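Local coordinates for protein glucose-6-phosphate isomerase (Plasmodium falciparum, PDB 3QKI) that probably interconverts glucose 6-phosphate and fructose 6-phosphate, the isomerisation that forms the second step of glycolysis, at residues 34-39 / 368-373; 221-224 / 229-232; 450-455 / 519-524. All coordinates share one frame; numbering follows the deposited sequence.

Contact 1 of 3, residues 34-39 / 368-373; sequences TLSAEE and SHFFDY
S36 and F370 bring two helices close together, their CA atoms 6.1 Å apart. The serine CB faces the phenylalanine CB at 3.5 Å, and S36 OG lies 3.4 Å from the same F370 CB. Serine suits this position because it is short and can answer its own polarity: with chi1 at 70°, OG lies between the backbone N and the carbonyl carbon, turned back along its own helix to donate to V33 O, with L32 O also within its reach. A polar atom thus sits in a buried interface without needing a partner on helix 356-371. F370 meets the serine through its CB, while its ring runs off to pack on L32 and V33, one turn earlier on helix 27-39, with H369 CB centred over one face.

F371 makes the looser join. Its CZ stands 4.3 Å from E39 CB, which approaches the ring at its edge, and its CE1 is equally far from S36 CB. Only the aliphatic root of E39 serves the contact; the carboxylate of this buried residue leads away to Y47, T77 and the backbone N of S74. The outward side of helix 27-39, with T34, A37 and E38, is exposed, as is D372, whose positive phi takes the chain out of the helix. The close approach over a small residue, with F370 and F371 turning their rings to different parts of helix 27-39, is characteristic of helix-helix packing, here between the N-terminal helix and the helix that leads into strand 375-380 of the mixed sheet.

Contact 2 of 3, residues 221-224 / 229-232; sequences RFLA and NDVN
D230 and L223 bury the most surface here, and they do so in different ways. The aspartate reaches from the first turn of helix 228-235 back to the chain leaving the strand: A224 N donates to D230 OD1 over 3.0 Å, meeting the oxygen nearly along its C-O axis, though the N-H...O angle, 141°, is well short of straight. N225 N binds the same oxygen, so one carboxylate oxygen holds two successive backbone amides, a task for which a short acidic side chain is well fitted. A water lies within hydrogen-bonding distance of both D230 OD2 (3.0 Å) and F222 O, though it has more acceptors in reach than protons to give.

L223 supplies the apolar half. With CG anti to the backbone N (chi1 173°), its forked end comes up to the helix, where CD1 rests 3.5 Å from the main-chain C of D230. CD2 meets V231 CG2 at 4.0 Å beside the polar bridge.

This beta-alpha unit, of the kind that builds sugar-isomerase (SIS) domains, puts the A224 side chain about 8 Å from that of S177, which binds fructose 6-phosphate. Outermost strand 219-223 pairs with strand 168-172; L223 and V231 pack on helix 255-268, and F222 on helix 179-197.

Contact 3 of 3, residues 450-455 / 519-524; sequences HSHFPI and DELNFY
D519 O is gripped twice by one residue, H450. The backbone N of H450 makes a weak bond to it at 3.2 Å, while the ring nitrogen ND1 donates to the same oxygen, also at 3.2 Å but straighter, at 150°. With chi1 at -62°, the imidazole lies beside its own backbone N, which lets both donors converge; the ring nitrogen then comes from above the carbonyl plane instead of on a lone pair. The shorter bond belongs to H452, whose NE2 donates to L521 O over 2.7 Å, nearly straight at 164°. This donor lies in the carbonyl plane, on a lone pair, and the oxygen is close to the plane of the imidazole ring. L521 CB rests 3.7 Å from NE2 and gives the ring an apolar neighbour.

The two segments follow adjacent parallel strands, 443-448 and 513-518, of the mixed sheet in this alpha/beta fold. Between the two direct histidine bonds a water bridges the backbones, donating to H450 O and accepting from L521 N at 2.7 Å; another links S451 O with E520 OE2.

Each segment then turns aside. S451 OG accepts from F453 N in an ST turn, and N522, at the N-cap of helix 523-543, accepts from T525 N. Histidine suits position 452 because its two ring nitrogens can serve different partners, NE2 giving to L521 O and ND1 accepting from N384 ND2, while F382 packs edge-to-face against the ring. H452 N is bound in turn by N229 OD1 of the second subunit.

Overall arrangement
Contacts 1 and 2 are buried, contact 3 only partly so. Contact 1 joins two helices almost wholly by apolar touch, its polar ends being satisfied within or beyond the helices. Contact 2 joins a strand of the parallel sheet to the helix that follows it, mixing a carboxylate bridge with aliphatic packing. Contact 3 joins loops beyond two strands of the mixed sheet, and there polar bonds and water dominate. Contacts 1 and 2 lie on opposite sides of the chain's centre, with centres about 44 Å apart. Contacts 2 and 3 both reach the dimer interface: residues 229-232 of one subunit meet residues 450-455 of the other.

Contact 1 of 3, residues 34-39 / 368-373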
loop_
_atom_site.group_PDB
_atom_site.type_symbol
_atom_site.label_atom_id
_atom_site.label_comp_id
_atom_site.label_asym_id
_atom_site.label_seq_id
_atom_site.Cartn_x
_atom_site.Cartn_y
_atom_site.Cartn_z
ATOM N N THR A 34 -16.722 -1.335 31.057
ATOM C CA THR A 34 -16.641 -0.341 32.127
ATOM C C THR A 34 -15.217 0.110 32.419
ATOM O O THR A 34 -15.012 1.308 32.601
ATOM C CB THR A 34 -17.517 -0.678 33.342
ATOM O OG1 THR A 34 -16.896 -1.706 34.090
ATOM C CG2 THR A 34 -18.956 -1.029 32.966
ATOM N N LEU A 35 -14.228 -0.814 32.380
ATOM C CA LEU A 35 -12.817 -0.441 32.579
ATOM C C LEU A 35 -12.311 0.508 31.484
ATOM O O LEU A 35 -11.616 1.475 31.793
ATOM C CB LEU A 35 -11.924 -1.665 32.623
ATOM C CG LEU A 35 -11.995 -2.538 33.859
ATOM C CD1 LEU A 35 -11.367 -3.876 33.567
ATOM C CD2 LEU A 35 -11.264 -1.906 35.014
ATOM N N SER A 36 -12.654 0.234 30.217
ATOM C CA SER A 36 -12.256 1.077 29.084
ATOM C C SER A 36 -12.845 2.481 29.210
ATOM O O SER A 36 -12.172 3.436 28.820
ATOM C CB SER A 36 -12.658 0.443 27.757
ATOM O OG SER A 36 -14.065 0.448 27.565
ATOM N N ALA A 37 -14.085 2.620 29.757
ATOM C CA ALA A 37 -14.724 3.923 29.985
ATOM C C ALA A 37 -13.891 4.754 30.980
ATOM O O ALA A 37 -13.734 5.954 30.777
ATOM C CB ALA A 37 -16.155 3.744 30.497
ATOM N N GLU A 38 -13.304 4.121 32.005
ATOM C CA GLU A 38 -12.393 4.822 32.918
ATOM C C GLU A 38 -11.021 5.090 32.249
ATOM O O GLU A 38 -10.445 6.159 32.451
ATOM C CB GLU A 38 -12.204 4.048 34.211
ATOM C CG GLU A 38 -11.554 4.890 35.304
ATOM C CD GLU A 38 -11.849 4.345 36.687
ATOM O OE1 GLU A 38 -10.906 3.816 37.313
ATOM O OE2 GLU A 38 -13.026 4.397 37.127
ATOM N N GLU A 39 -10.517 4.128 31.424
ATOM C CA GLU A 39 -9.253 4.280 30.699
ATOM C C GLU A 39 -9.268 5.500 29.774
ATOM O O GLU A 39 -8.237 6.167 29.616
ATOM C CB GLU A 39 -8.896 2.992 29.920
ATOM C CG GLU A 39 -8.499 1.822 30.823
ATOM C CD GLU A 39 -7.236 1.958 31.656
ATOM O OE1 GLU A 39 -6.933 1.015 32.422
ATOM O OE2 GLU A 39 -6.535 2.990 31.534
ATOM N N SER A 368 -10.102 -2.116 19.061
ATOM C CA SER A 368 -11.236 -2.195 18.135
ATOM C C SER A 368 -12.584 -2.239 18.874
ATOM O O SER A 368 -13.500 -1.493 18.522
ATOM C CB SER A 368 -11.089 -3.409 17.219
ATOM O OG SER A 368 -12.264 -3.624 16.440
ATOM N N HIS A 369 -12.720 -3.134 19.879
ATOM C CA HIS A 369 -13.989 -3.275 20.581
ATOM C C HIS A 369 -14.369 -2.169 21.543
ATOM O O HIS A 369 -15.520 -1.748 21.545
ATOM C CB HIS A 369 -14.129 -4.663 21.235
ATOM C CG HIS A 369 -14.566 -5.708 20.260
ATOM N ND1 HIS A 369 -15.760 -6.389 20.424
ATOM C CD2 HIS A 369 -13.985 -6.116 19.104
ATOM C CE1 HIS A 369 -15.869 -7.183 19.373
ATOM N NE2 HIS A 369 -14.828 -7.052 18.551
ATOM N N PHE A 370 -13.425 -1.718 22.364
ATOM C CA PHE A 370 -13.683 -0.744 23.424
ATOM C C PHE A 370 -13.419 0.726 23.080
ATOM O O PHE A 370 -13.992 1.613 23.713
ATOM C CB PHE A 370 -13.028 -1.209 24.730
ATOM C CG PHE A 370 -13.424 -2.633 25.026
ATOM C CD1 PHE A 370 -14.744 -2.955 25.327
ATOM C CD2 PHE A 370 -12.514 -3.671 24.876
ATOM C CE1 PHE A 370 -15.132 -4.281 25.504
ATOM C CE2 PHE A 370 -12.902 -4.996 25.068
ATOM C CZ PHE A 370 -14.211 -5.292 25.359
ATOM N N PHE A 371 -12.642 0.979 22.040
ATOM C CA PHE A 371 -12.352 2.353 21.609
ATOM C C PHE A 371 -12.905 2.620 20.225
ATOM O O PHE A 371 -12.865 3.761 19.756
ATOM C CB PHE A 371 -10.842 2.608 21.654
ATOM C CG PHE A 371 -10.327 2.875 23.038
ATOM C CD1 PHE A 371 -10.078 1.829 23.923
ATOM C CD2 PHE A 371 -10.076 4.175 23.463
ATOM C CE1 PHE A 371 -9.616 2.079 25.216
ATOM C CE2 PHE A 371 -9.590 4.423 24.751
ATOM C CZ PHE A 371 -9.382 3.374 25.625
ATOM N N ASP A 372 -13.399 1.561 19.560
ATOM C CA ASP A 372 -13.955 1.613 18.213
ATOM C C ASP A 372 -12.930 2.080 17.172
ATOM O O ASP A 372 -13.270 2.796 16.211
ATOM C CB ASP A 372 -15.287 2.396 18.190
ATOM C CG ASP A 372 -16.309 1.839 17.225
ATOM O OD1 ASP A 372 -16.902 2.631 16.483
ATOM O OD2 ASP A 372 -16.538 0.602 17.240
ATOM N N TYR A 373 -11.655 1.702 17.388
ATOM C CA TYR A 373 -10.539 1.983 16.472
ATOM C C TYR A 373 -10.486 0.851 15.443
ATOM O O TYR A 373 -9.938 -0.227 15.698
ATOM C CB TYR A 373 -9.215 2.121 17.236
ATOM C CG TYR A 373 -9.154 3.303 18.188
ATOM C CD1 TYR A 373 -9.966 4.422 18.001
ATOM C CD2 TYR A 373 -8.270 3.312 19.262
ATOM C CE1 TYR A 373 -9.908 5.510 18.868
ATOM C CE2 TYR A 373 -8.195 4.402 20.127
ATOM C CZ TYR A 373 -9.028 5.492 19.934
ATOM O OH TYR A 373 -8.988 6.564 20.792
#

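Contact 2 of 3, residues 221-224 / 229-232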
loop_
_atom_site.group_PDB
_atom_site.type_symbol
_atom_site.label_atom_id
_atom_site.label_comp_id
_atom_site.label_asym_id
_atom_site.label_seq_id
_atom_site.Cartn_x
_atom_site.Cartn_y
_atom_site.Cartn_z
ATOM N N ARG A 221 10.756 -12.224 -10.236
ATOM C CA ARG A 221 9.583 -11.411 -10.588
ATOM C C ARG A 221 8.309 -12.132 -10.141
ATOM O O ARG A 221 8.255 -13.370 -10.154
ATOM C CB ARG A 221 9.541 -11.144 -12.114
ATOM C CG ARG A 221 10.843 -10.563 -12.663
ATOM C CD ARG A 221 10.738 -9.093 -12.952
ATOM N NE ARG A 221 11.986 -8.508 -13.468
ATOM C CZ ARG A 221 12.214 -8.171 -14.733
ATOM N NH1 ARG A 221 11.298 -8.395 -15.666
ATOM N NH2 ARG A 221 13.353 -7.582 -15.071
ATOM N N PHE A 222 7.287 -11.369 -9.721
ATOM C CA PHE A 222 5.990 -11.918 -9.285
ATOM C C PHE A 222 4.906 -11.498 -10.270
ATOM O O PHE A 222 4.651 -10.309 -10.433
ATOM C CB PHE A 222 5.659 -11.504 -7.852
ATOM C CG PHE A 222 6.654 -12.030 -6.851
ATOM C CD1 PHE A 222 7.743 -11.251 -6.454
ATOM C CD2 PHE A 222 6.512 -13.306 -6.311
ATOM C CE1 PHE A 222 8.690 -11.749 -5.566
ATOM C CE2 PHE A 222 7.468 -13.811 -5.424
ATOM C CZ PHE A 222 8.546 -13.024 -5.045
ATOM N N LEU A 223 4.335 -12.483 -10.987
ATOM C CA LEU A 223 3.294 -12.223 -11.960
ATOM C C LEU A 223 2.006 -12.620 -11.254
ATOM O O LEU A 223 1.673 -13.810 -11.138
ATOM C CB LEU A 223 3.537 -12.995 -13.275
ATOM C CG LEU A 223 2.428 -12.924 -14.319
ATOM C CD1 LEU A 223 2.005 -11.477 -14.600
ATOM C CD2 LEU A 223 2.845 -13.637 -15.590
ATOM N N ALA A 224 1.324 -11.600 -10.701
ATOM C CA ALA A 224 0.138 -11.789 -9.883
ATOM C C ALA A 224 -1.144 -11.304 -10.497
ATOM O O ALA A 224 -2.154 -11.982 -10.389
ATOM C CB ALA A 224 0.346 -11.160 -8.519
ATOM N N ASN A 229 -0.782 -6.019 -18.512
ATOM C CA ASN A 229 0.279 -5.067 -18.164
ATOM C C ASN A 229 1.270 -5.755 -17.195
ATOM O O ASN A 229 2.464 -5.463 -17.233
ATOM C CB ASN A 229 -0.296 -3.833 -17.464
ATOM C CG ASN A 229 -1.177 -2.958 -18.320
ATOM O OD1 ASN A 229 -0.913 -2.757 -19.493
ATOM N ND2 ASN A 229 -2.240 -2.410 -17.734
ATOM N N ASP A 230 0.778 -6.659 -16.342
ATOM C CA ASP A 230 1.649 -7.369 -15.400
ATOM C C ASP A 230 2.532 -8.410 -16.101
ATOM O O ASP A 230 3.679 -8.608 -15.710
ATOM C CB ASP A 230 0.851 -7.945 -14.221
ATOM C CG ASP A 230 1.676 -8.119 -12.947
ATOM O OD1 ASP A 230 1.269 -8.941 -12.084
ATOM O OD2 ASP A 230 2.678 -7.357 -12.765
ATOM N N VAL A 231 2.032 -9.026 -17.179
ATOM C CA VAL A 231 2.840 -9.935 -18.024
ATOM C C VAL A 231 3.988 -9.082 -18.624
ATOM O O VAL A 231 5.157 -9.500 -18.620
ATOM C CB VAL A 231 1.962 -10.601 -19.123
ATOM C CG1 VAL A 231 2.813 -11.307 -20.202
ATOM C CG2 VAL A 231 0.971 -11.584 -18.500
ATOM N N ASN A 232 3.653 -7.860 -19.082
ATOM C CA ASN A 232 4.636 -6.938 -19.620
ATOM C C ASN A 232 5.746 -6.641 -18.613
ATOM O O ASN A 232 6.936 -6.687 -18.961
ATOM C CB ASN A 232 3.954 -5.647 -20.085
ATOM C CG ASN A 232 4.779 -4.814 -21.038
ATOM O OD1 ASN A 232 5.876 -5.194 -21.477
ATOM N ND2 ASN A 232 4.230 -3.700 -21.440
HETATM O O HOH W 1 5.223 -9.013 -12.893
#

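Contact 3 of 3, residues 450-455 / 519-524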
loop_
_atom_site.group_PDB
_atom_site.type_symbol
_atom_site.label_atom_id
_atom_site.label_comp_id
_atom_site.label_asym_id
_atom_site.label_seq_id
_atom_site.Cartn_x
_atom_site.Cartn_y
_atom_site.Cartn_z
ATOM N N HIS A 450 20.266 -2.700 13.612
ATOM C CA HIS A 450 21.234 -2.666 12.515
ATOM C C HIS A 450 20.586 -2.553 11.166
ATOM O O HIS A 450 19.509 -3.105 10.931
ATOM C CB HIS A 450 22.157 -3.912 12.552
ATOM C CG HIS A 450 22.961 -3.978 13.810
ATOM N ND1 HIS A 450 22.526 -4.693 14.920
ATOM C CD2 HIS A 450 24.094 -3.313 14.138
ATOM C CE1 HIS A 450 23.427 -4.470 15.866
ATOM N NE2 HIS A 450 24.384 -3.645 15.441
ATOM N N SER A 451 21.315 -1.918 10.240
ATOM C CA SER A 451 20.915 -1.765 8.850
ATOM C C SER A 451 21.405 -2.959 8.002
ATOM O O SER A 451 22.344 -3.648 8.397
ATOM C CB SER A 451 21.560 -0.497 8.282
ATOM O OG SER A 451 21.143 -0.289 6.942
ATOM N N HIS A 452 20.836 -3.147 6.797
ATOM C CA HIS A 452 21.361 -4.114 5.823
ATOM C C HIS A 452 22.451 -3.401 4.984
ATOM O O HIS A 452 23.178 -4.049 4.245
ATOM C CB HIS A 452 20.250 -4.634 4.881
ATOM C CG HIS A 452 19.364 -5.702 5.475
ATOM N ND1 HIS A 452 18.192 -6.092 4.842
ATOM C CD2 HIS A 452 19.504 -6.424 6.617
ATOM C CE1 HIS A 452 17.661 -7.026 5.618
ATOM N NE2 HIS A 452 18.407 -7.252 6.702
ATOM N N PHE A 453 22.504 -2.047 5.033
ATOM C CA PHE A 453 23.469 -1.247 4.275
ATOM C C PHE A 453 23.902 -0.028 5.117
ATOM O O PHE A 453 23.497 1.084 4.816
ATOM C CB PHE A 453 22.881 -0.837 2.911
ATOM C CG PHE A 453 23.909 -0.350 1.911
ATOM C CD1 PHE A 453 24.783 -1.241 1.297
ATOM C CD2 PHE A 453 23.991 1.004 1.570
ATOM C CE1 PHE A 453 25.723 -0.785 0.363
ATOM C CE2 PHE A 453 24.931 1.454 0.638
ATOM C CZ PHE A 453 25.795 0.559 0.052
ATOM N N PRO A 454 24.687 -0.221 6.200
ATOM C CA PRO A 454 25.041 0.929 7.052
ATOM C C PRO A 454 25.859 1.990 6.318
ATOM O O PRO A 454 26.760 1.695 5.536
ATOM C CB PRO A 454 25.811 0.300 8.220
ATOM C CG PRO A 454 26.238 -1.014 7.753
ATOM C CD PRO A 454 25.275 -1.475 6.719
ATOM N N ILE A 455 25.458 3.219 6.507
ATOM C CA ILE A 455 26.099 4.395 5.953
ATOM C C ILE A 455 26.404 5.339 7.092
ATOM O O ILE A 455 25.533 5.614 7.924
ATOM C CB ILE A 455 25.252 5.091 4.841
ATOM C CG1 ILE A 455 25.062 4.173 3.612
ATOM C CG2 ILE A 455 25.898 6.428 4.447
ATOM C CD1 ILE A 455 24.120 4.703 2.570
ATOM N N ASP A 519 17.099 -7.017 16.996
ATOM C CA ASP A 519 18.494 -6.612 16.841
ATOM C C ASP A 519 18.876 -6.480 15.352
ATOM O O ASP A 519 19.454 -5.482 14.928
ATOM C CB ASP A 519 19.444 -7.551 17.609
ATOM C CG ASP A 519 19.521 -8.988 17.119
ATOM O OD1 ASP A 519 18.571 -9.441 16.422
ATOM O OD2 ASP A 519 20.527 -9.668 17.435
ATOM N N GLU A 520 18.484 -7.456 14.546
ATOM C CA GLU A 520 18.854 -7.474 13.134
ATOM C C GLU A 520 17.739 -8.174 12.352
ATOM O O GLU A 520 17.075 -9.055 12.899
ATOM C CB GLU A 520 20.156 -8.313 13.048
ATOM C CG GLU A 520 20.808 -8.437 11.687
ATOM C CD GLU A 520 22.163 -9.121 11.714
ATOM O OE1 GLU A 520 22.377 -9.987 12.595
ATOM O OE2 GLU A 520 23.005 -8.798 10.843
ATOM N N LEU A 521 17.573 -7.837 11.077
ATOM C CA LEU A 521 16.638 -8.560 10.213
ATOM C C LEU A 521 17.445 -9.605 9.434
ATOM O O LEU A 521 18.000 -9.326 8.369
ATOM C CB LEU A 521 15.838 -7.634 9.287
ATOM C CG LEU A 521 14.770 -8.324 8.392
ATOM C CD1 LEU A 521 13.791 -9.194 9.208
ATOM C CD2 LEU A 521 14.036 -7.310 7.543
ATOM N N ASN A 522 17.588 -10.790 10.022
ATOM C CA ASN A 522 18.279 -11.894 9.379
ATOM C C ASN A 522 17.194 -12.953 9.054
ATOM O O ASN A 522 16.000 -12.680 9.261
ATOM C CB ASN A 522 19.430 -12.432 10.251
ATOM C CG ASN A 522 19.037 -12.871 11.636
ATOM O OD1 ASN A 522 17.904 -13.271 11.901
ATOM N ND2 ASN A 522 19.958 -12.764 12.568
ATOM N N PHE A 523 17.568 -14.108 8.493
ATOM C CA PHE A 523 16.570 -15.128 8.127
ATOM C C PHE A 523 15.749 -15.640 9.316
ATOM O O PHE A 523 14.527 -15.762 9.215
ATOM C CB PHE A 523 17.211 -16.276 7.331
ATOM C CG PHE A 523 17.552 -15.873 5.919
ATOM C CD1 PHE A 523 16.616 -15.989 4.902
ATOM C CD2 PHE A 523 18.815 -15.369 5.606
ATOM C CE1 PHE A 523 16.922 -15.578 3.593
ATOM C CE2 PHE A 523 19.129 -14.983 4.296
ATOM C CZ PHE A 523 18.181 -15.093 3.296
ATOM N N TYR A 524 16.421 -15.906 10.449
ATOM C CA TYR A 524 15.789 -16.391 11.659
ATOM C C TYR A 524 14.754 -15.367 12.190
ATOM O O TYR A 524 13.613 -15.734 12.472
ATOM C CB TYR A 524 16.870 -16.705 12.710
ATOM C CG TYR A 524 16.294 -17.170 14.025
ATOM C CD1 TYR A 524 16.086 -16.276 15.069
ATOM C CD2 TYR A 524 15.969 -18.513 14.234
ATOM C CE1 TYR A 524 15.578 -16.705 16.296
ATOM C CE2 TYR A 524 15.442 -18.947 15.447
ATOM C CZ TYR A 524 15.225 -18.033 16.466
ATOM O OH TYR A 524 14.664 -18.426 17.652
HETATM O O HOH W 2 19.063 -5.774 10.058
HETATM O O HOH W 3 21.578 -6.384 9.408
#